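Long-range contact in possible adhesin (PDB 4WA0), which probably attaches cells of an extremely thermophilic bacterium to cellulose, this chain being the magnesium-binding C-terminal beta-helix domain of a tapirin: residues D251-Y262 and P340-N351. Sequence-based numbering, arbitrary orientation.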
ATOM      1  N   ASP A 251     -11.620   3.791 -26.297  1.00 15.60           N
ATOM      2  CA  ASP A 251     -13.016   4.219 -26.178  1.00 15.86           C
ATOM      3  C   ASP A 251     -13.119   5.716 -26.381  1.00 16.26           C
ATOM      4  O   ASP A 251     -12.794   6.505 -25.464  1.00 16.98           O
ATOM      5  CB  ASP A 251     -13.585   3.751 -24.853  1.00 15.34           C
ATOM      6  CG  ASP A 251     -15.078   4.130 -24.652  1.00 16.71           C
ATOM      7  OD1 ASP A 251     -15.755   4.706 -25.566  1.00 16.38           O
ATOM      8  OD2 ASP A 251     -15.549   3.862 -23.493  1.00 18.22           O
ATOM      9  N   THR A 252     -13.596   6.105 -27.570  1.00 16.54           N
ATOM     10  CA  THR A 252     -13.686   7.502 -27.926  1.00 16.34           C
ATOM     11  C   THR A 252     -15.129   8.013 -27.765  1.00 17.16           C
ATOM     12  O   THR A 252     -15.427   9.130 -28.140  1.00 19.64           O
ATOM     13  CB  THR A 252     -13.176   7.754 -29.384  1.00 19.31           C
ATOM     14  OG1 THR A 252     -13.891   6.902 -30.275  1.00 19.83           O
ATOM     15  CG2 THR A 252     -11.708   7.439 -29.438  1.00 20.74           C
ATOM     16  N   SER A 253     -15.987   7.208 -27.145  1.00 16.44           N
ATOM     17  CA  SER A 253     -17.360   7.639 -26.855  1.00 15.92           C
ATOM     18  C   SER A 253     -17.484   8.615 -25.712  1.00 17.96           C
ATOM     19  O   SER A 253     -18.589   9.158 -25.503  1.00 17.40           O
ATOM     20  CB  SER A 253     -18.251   6.476 -26.577  1.00 15.79           C
ATOM     21  OG  SER A 253     -18.029   5.829 -25.349  1.00 17.31           O
ATOM     22  N   GLN A 254     -16.410   8.802 -24.946  1.00 16.56           N
ATOM     23  CA  GLN A 254     -16.286   9.878 -24.019  1.00 19.54           C
ATOM     24  C   GLN A 254     -15.111  10.770 -24.389  1.00 20.14           C
ATOM     25  O   GLN A 254     -14.207  10.379 -25.136  1.00 19.55           O
ATOM     26  CB  GLN A 254     -16.210   9.392 -22.549  1.00 21.32           C
ATOM     27  CG  GLN A 254     -15.367   8.202 -22.277  1.00 23.43           C
ATOM     28  CD  GLN A 254     -15.358   7.791 -20.787  1.00 21.47           C
ATOM     29  OE1 GLN A 254     -14.580   8.290 -20.087  1.00 22.32           O
ATOM     30  NE2 GLN A 254     -16.249   6.953 -20.349  1.00 21.71           N
ATOM     31  N   THR A 255     -15.153  11.958 -23.824  1.00 20.16           N
ATOM     32  CA  THR A 255     -14.099  12.951 -23.914  1.00 21.90           C
ATOM     33  C   THR A 255     -13.794  13.406 -22.488  1.00 23.57           C
ATOM     34  O   THR A 255     -14.698  13.878 -21.777  1.00 26.55           O
ATOM     35  CB  THR A 255     -14.575  14.123 -24.769  1.00 26.63           C
ATOM     36  OG1 THR A 255     -15.041  13.585 -26.000  1.00 32.94           O
ATOM     37  CG2 THR A 255     -13.431  15.104 -25.058  1.00 28.30           C
ATOM     38  N   PRO A 256     -12.544  13.254 -22.022  1.00 21.63           N
ATOM     39  CA  PRO A 256     -11.497  12.747 -22.870  1.00 23.20           C
ATOM     40  C   PRO A 256     -11.645  11.235 -23.095  1.00 19.73           C
ATOM     41  O   PRO A 256     -12.335  10.536 -22.368  1.00 18.48           O
ATOM     42  CB  PRO A 256     -10.205  13.050 -22.054  1.00 24.76           C
ATOM     43  CG  PRO A 256     -10.640  12.995 -20.648  1.00 29.18           C
ATOM     44  CD  PRO A 256     -12.050  13.553 -20.664  1.00 25.61           C
ATOM     45  N   PRO A 257     -10.964  10.723 -24.120  1.00 18.35           N
ATOM     46  CA  PRO A 257     -11.064   9.325 -24.435  1.00 18.06           C
ATOM     47  C   PRO A 257     -10.315   8.446 -23.457  1.00 17.46           C
ATOM     48  O   PRO A 257      -9.479   8.949 -22.642  1.00 18.87           O
ATOM     49  CB  PRO A 257     -10.418   9.265 -25.792  1.00 19.05           C
ATOM     50  CG  PRO A 257      -9.404  10.289 -25.738  1.00 18.82           C
ATOM     51  CD  PRO A 257     -10.009  11.429 -24.992  1.00 20.48           C
ATOM     52  N   GLN A 258     -10.708   7.194 -23.436  1.00 16.16           N
ATOM     53  CA  GLN A 258     -10.031   6.200 -22.638  1.00 18.38           C
ATOM     54  C   GLN A 258      -9.216   5.354 -23.567  1.00 18.28           C
ATOM     55  O   GLN A 258      -9.620   5.088 -24.713  1.00 17.81           O
ATOM     56  CB  GLN A 258     -11.006   5.284 -21.945  1.00 19.76           C
ATOM     57  CG  GLN A 258     -11.969   5.996 -21.047  1.00 22.64           C
ATOM     58  CD  GLN A 258     -12.256   5.235 -19.813  1.00 22.66           C
ATOM     59  OE1 GLN A 258     -11.696   4.151 -19.582  1.00 23.96           O
ATOM     60  NE2 GLN A 258     -13.081   5.849 -18.927  1.00 27.25           N
ATOM     61  N   ILE A 259      -8.100   4.856 -23.059  1.00 15.94           N
ATOM     62  CA  ILE A 259      -7.351   3.849 -23.878  1.00 14.93           C
ATOM     63  C   ILE A 259      -6.642   2.846 -22.963  1.00 14.35           C
ATOM     64  O   ILE A 259      -6.190   3.207 -21.842  1.00 13.85           O
ATOM     65  CB  ILE A 259      -6.426   4.582 -24.833  1.00 16.39           C
ATOM     66  CG1 ILE A 259      -5.751   3.621 -25.859  1.00 16.65           C
ATOM     67  CG2 ILE A 259      -5.386   5.357 -24.065  1.00 18.43           C
ATOM     68  CD1 ILE A 259      -5.044   4.369 -26.957  1.00 17.61           C
ATOM     69  N   VAL A 260      -6.655   1.580 -23.371  1.00 13.72           N
ATOM     70  CA  VAL A 260      -5.837   0.586 -22.726  1.00 13.73           C
ATOM     71  C   VAL A 260      -4.654   0.252 -23.647  1.00 13.53           C
ATOM     72  O   VAL A 260      -4.852   0.005 -24.844  1.00 14.79           O
ATOM     73  CB  VAL A 260      -6.629  -0.641 -22.215  1.00 14.41           C
ATOM     74  CG1 VAL A 260      -7.344  -1.322 -23.338  1.00 15.35           C
ATOM     75  CG2 VAL A 260      -5.745  -1.613 -21.461  1.00 13.98           C
ATOM     76  N   ILE A 261      -3.457   0.246 -23.036  1.00 11.68           N
ATOM     77  CA  ILE A 261      -2.237  -0.212 -23.699  1.00 12.93           C
ATOM     78  C   ILE A 261      -1.800  -1.523 -23.103  1.00 12.94           C
ATOM     79  O   ILE A 261      -1.687  -1.614 -21.894  1.00 12.75           O
ATOM     80  CB  ILE A 261      -1.140   0.844 -23.503  1.00 12.73           C
ATOM     81  CG1 ILE A 261      -1.544   2.222 -24.038  1.00 15.32           C
ATOM     82  CG2 ILE A 261       0.170   0.518 -24.188  1.00 13.33           C
ATOM     83  CD1 ILE A 261      -2.062   2.324 -25.457  1.00 16.90           C
ATOM     84  N   TYR A 262      -1.511  -2.504 -23.969  1.00 13.00           N
ATOM     85  CA  TYR A 262      -1.091  -3.816 -23.555  1.00 14.32           C
ATOM     86  C   TYR A 262       0.364  -3.990 -24.001  1.00 15.04           C
ATOM     87  O   TYR A 262       0.674  -3.756 -25.169  1.00 14.24           O
ATOM     88  CB  TYR A 262      -1.871  -4.870 -24.262  1.00 14.32           C
ATOM     89  CG  TYR A 262      -3.369  -4.896 -23.923  1.00 12.92           C
ATOM     90  CD1 TYR A 262      -3.796  -5.454 -22.794  1.00 14.50           C
ATOM     91  CD2 TYR A 262      -4.303  -4.459 -24.842  1.00 15.86           C
ATOM     92  CE1 TYR A 262      -5.177  -5.500 -22.481  1.00 17.03           C
ATOM     93  CE2 TYR A 262      -5.674  -4.481 -24.539  1.00 15.05           C
ATOM     94  CZ  TYR A 262      -6.074  -5.045 -23.376  1.00 16.42           C
ATOM     95  OH  TYR A 262      -7.419  -5.132 -23.047  1.00 20.23           O
ATOM     96  N   PRO A 340     -11.931   2.076 -15.560  1.00 16.43           N
ATOM     97  CA  PRO A 340     -12.179   2.075 -17.020  1.00 18.27           C
ATOM     98  C   PRO A 340     -13.650   2.098 -17.344  1.00 15.98           C
ATOM     99  O   PRO A 340     -14.483   1.636 -16.523  1.00 17.82           O
ATOM    100  CB  PRO A 340     -11.517   0.783 -17.517  1.00 17.76           C
ATOM    101  CG  PRO A 340     -10.911   0.128 -16.353  1.00 18.90           C
ATOM    102  CD  PRO A 340     -11.290   0.837 -15.107  1.00 17.94           C
ATOM    103  N   SER A 341     -13.965   2.619 -18.516  1.00 13.39           N
ATOM    104  CA  SER A 341     -15.332   2.629 -19.035  1.00 14.76           C
ATOM    105  C   SER A 341     -15.753   1.172 -19.291  1.00 13.59           C
ATOM    106  O   SER A 341     -14.928   0.285 -19.443  1.00 12.80           O
ATOM    107  CB  SER A 341     -15.420   3.384 -20.320  1.00 16.16           C
ATOM    108  OG  SER A 341     -14.622   2.762 -21.307  1.00 16.08           O
ATOM    109  N   PRO A 342     -17.057   0.943 -19.485  1.00 14.13           N
ATOM    110  CA  PRO A 342     -17.501  -0.438 -19.641  1.00 15.15           C
ATOM    111  C   PRO A 342     -16.902  -1.194 -20.858  1.00 14.95           C
ATOM    112  O   PRO A 342     -16.478  -2.357 -20.675  1.00 14.28           O
ATOM    113  CB  PRO A 342     -19.027  -0.338 -19.607  1.00 15.82           C
ATOM    114  CG  PRO A 342     -19.282   0.918 -18.808  1.00 16.78           C
ATOM    115  CD  PRO A 342     -18.158   1.861 -19.122  1.00 16.42           C
ATOM    116  N   PRO A 343     -16.745  -0.513 -22.002  1.00 16.21           N
ATOM    117  CA  PRO A 343     -16.120  -1.223 -23.098  1.00 16.98           C
ATOM    118  C   PRO A 343     -14.680  -1.567 -22.816  1.00 16.63           C
ATOM    119  O   PRO A 343     -14.209  -2.631 -23.269  1.00 17.88           O
ATOM    120  CB  PRO A 343     -16.212  -0.256 -24.255  1.00 15.96           C
ATOM    121  CG  PRO A 343     -17.388   0.593 -23.943  1.00 19.14           C
ATOM    122  CD  PRO A 343     -17.370   0.748 -22.454  1.00 17.66           C
ATOM    123  N   ILE A 344     -13.957  -0.678 -22.132  1.00 16.72           N
ATOM    124  CA  ILE A 344     -12.562  -0.991 -21.837  1.00 14.85           C
ATOM    125  C   ILE A 344     -12.460  -2.078 -20.756  1.00 15.95           C
ATOM    126  O   ILE A 344     -11.640  -3.008 -20.871  1.00 18.58           O
ATOM    127  CB  ILE A 344     -11.814   0.290 -21.362  1.00 14.56           C
ATOM    128  CG1 ILE A 344     -11.821   1.343 -22.459  1.00 16.12           C
ATOM    129  CG2 ILE A 344     -10.443  -0.091 -20.874  1.00 16.33           C
ATOM    130  CD1 ILE A 344     -11.110   0.852 -23.724  1.00 17.85           C
ATOM    131  N   GLN A 345     -13.343  -2.038 -19.754  1.00 15.00           N
ATOM    132  CA  GLN A 345     -13.463  -3.157 -18.797  1.00 16.18           C
ATOM    133  C   GLN A 345     -13.689  -4.474 -19.492  1.00 17.53           C
ATOM    134  O   GLN A 345     -13.030  -5.501 -19.234  1.00 17.70           O
ATOM    135  CB  GLN A 345     -14.649  -2.956 -17.840  1.00 16.42           C
ATOM    136  CG  GLN A 345     -14.632  -1.805 -16.827  1.00 18.82           C
ATOM    137  CD  GLN A 345     -15.977  -1.571 -16.080  1.00 22.49           C
ATOM    138  OE1 GLN A 345     -16.598  -2.497 -15.580  1.00 22.18           O
ATOM    139  NE2 GLN A 345     -16.426  -0.305 -16.004  1.00 24.43           N
ATOM    140  N   GLN A 346     -14.614  -4.490 -20.444  1.00 18.47           N
ATOM    141  CA  GLN A 346     -14.927  -5.721 -21.127  1.00 18.78           C
ATOM    142  C   GLN A 346     -13.696  -6.218 -21.944  1.00 19.20           C
ATOM    143  O   GLN A 346     -13.380  -7.413 -21.999  1.00 19.98           O
ATOM    144  CB  GLN A 346     -16.113  -5.501 -22.048  1.00 19.54           C
ATOM    145  CG  GLN A 346     -16.544  -6.725 -22.809  1.00 20.30           C
ATOM    146  CD  GLN A 346     -16.945  -7.827 -21.827  1.00 23.07           C
ATOM    147  OE1 GLN A 346     -17.929  -7.686 -21.088  1.00 22.65           O
ATOM    148  NE2 GLN A 346     -16.115  -8.898 -21.741  1.00 25.00           N
ATOM    149  N   ASP A 347     -12.999  -5.293 -22.582  1.00 17.91           N
ATOM    150  CA  ASP A 347     -11.833  -5.630 -23.442  1.00 19.35           C
ATOM    151  C   ASP A 347     -10.747  -6.274 -22.596  1.00 21.39           C
ATOM    152  O   ASP A 347     -10.111  -7.254 -23.002  1.00 22.53           O
ATOM    153  CB  ASP A 347     -11.251  -4.378 -24.079  1.00 19.91           C
ATOM    154  CG  ASP A 347     -10.171  -4.693 -25.115  1.00 20.91           C
ATOM    155  OD1 ASP A 347     -10.539  -5.211 -26.173  1.00 20.80           O
ATOM    156  OD2 ASP A 347      -9.017  -4.330 -24.922  1.00 19.54           O
ATOM    157  N   ILE A 348     -10.525  -5.698 -21.445  1.00 21.85           N
ATOM    158  CA  ILE A 348      -9.486  -6.177 -20.521  1.00 22.47           C
ATOM    159  C   ILE A 348      -9.903  -7.525 -19.988  1.00 27.47           C
ATOM    160  O   ILE A 348      -9.111  -8.470 -20.036  1.00 22.63           O
ATOM    161  CB  ILE A 348      -9.303  -5.213 -19.346  1.00 19.84           C
ATOM    162  CG1 ILE A 348      -8.692  -3.865 -19.792  1.00 20.29           C
ATOM    163  CG2 ILE A 348      -8.426  -5.864 -18.266  1.00 23.07           C
ATOM    164  CD1 ILE A 348      -8.804  -2.754 -18.784  1.00 17.97           C
ATOM    165  N   GLU A 349     -11.160  -7.633 -19.503  1.00 23.76           N
ATOM    166  CA  GLU A 349     -11.711  -8.944 -19.077  1.00 26.91           C
ATOM    167  C   GLU A 349     -11.544 -10.013 -20.100  1.00 26.71           C
ATOM    168  O   GLU A 349     -11.185 -11.144 -19.762  1.00 31.03           O
ATOM    169  CB  GLU A 349     -13.203  -8.812 -18.626  1.00 24.61           C
ATOM    170  CG  GLU A 349     -13.282  -8.124 -17.258  1.00 24.83           C
ATOM    171  CD  GLU A 349     -14.570  -7.364 -16.926  1.00 30.10           C
ATOM    172  OE1 GLU A 349     -15.544  -7.358 -17.695  1.00 30.84           O
ATOM    173  OE2 GLU A 349     -14.584  -6.710 -15.835  1.00 30.38           O
ATOM    174  N   SER A 350     -11.759  -9.687 -21.369  1.00 27.78           N
ATOM    175  CA  SER A 350     -11.715 -10.674 -22.425  1.00 28.97           C
ATOM    176  C   SER A 350     -10.297 -11.133 -22.676  1.00 33.00           C
ATOM    177  O   SER A 350     -10.040 -12.327 -22.873  1.00 33.95           O
ATOM    178  CB  SER A 350     -12.302 -10.139 -23.722  1.00 31.35           C
ATOM    179  OG  SER A 350     -13.697  -9.901 -23.532  1.00 33.33           O
ATOM    180  N   ASN A 351      -9.382 -10.183 -22.693  1.00 29.96           N
ATOM    181  CA  ASN A 351      -7.984 -10.486 -23.014  1.00 33.02           C
ATOM    182  C   ASN A 351      -7.223 -11.159 -21.874  1.00 34.54           C
ATOM    183  O   ASN A 351      -6.182 -11.760 -22.105  1.00 41.40           O
ATOM    184  CB  ASN A 351      -7.245  -9.206 -23.377  1.00 26.97           C
ATOM    185  CG  ASN A 351      -7.566  -8.733 -24.768  1.00 27.66           C
ATOM    186  OD1 ASN A 351      -7.613  -9.495 -25.694  1.00 26.44           O
ATOM    187  ND2 ASN A 351      -7.795  -7.435 -24.919  1.00 23.15           N
TER
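The ring of Tyr-262 meets Asp-347 at its edge, where OD2 lies in the ring plane, while Val-260 CG2 sits over one face, 3.9 Å above the ring plane and offset toward the rim. The amide of Asn-351 stands almost square to the ring, the two planes 84° apart. All of this converges on one hydroxyl: Tyr-262 OH donates a hydrogen bond to Asp-347 OD2 at 2.6 Å, reaching that oxygen from above the carboxylate plane, and accepts from Asn-351 ND2 at 3.0 Å. A donor and an acceptor one helical turn apart thus fix the direction of the phenol proton. The same Asp-347 OD2 also binds Thr-249 OG1 on the adjoining strand 247-251.

Apolar packing continues along the strand, with Val-260 CB 4.1 Å from Ile-344 CG2 and Val-260 CG2 reaching the CG1 branch of Ile-348. Where the helix begins, polar grips return. Ser-341 OG, at the N-cap, donates to Asp-251 OD2 at 2.6 Å, on the anti lone pair of that oxygen; Asp-251 has its CG swung opposite the backbone N (chi1 -179°), which carries the carboxylate out to that hydroxyl. Its other oxygen, OD1, accepts from Ser-253 N in an Asx turn and from Ser-253 OG, so both carboxylate oxygens are engaged. Gln-258 OE1 accepts a hydrogen bond from Ser-341 N at 2.9 Å, the donor lying above the carbonyl plane, while Gln-258 NE2 donates to Gln-254 OE1, which positions the amide.

This illustrates how a helix after the last strand can pack back on strands 258-263 and 291-296 of a beta-helix: the axes of helix segment 342-351 and strand segment 258-262 run nearly parallel, 9.0 Å apart at closest approach, near the magnesium-bearing end of the tapirin C-terminal domain.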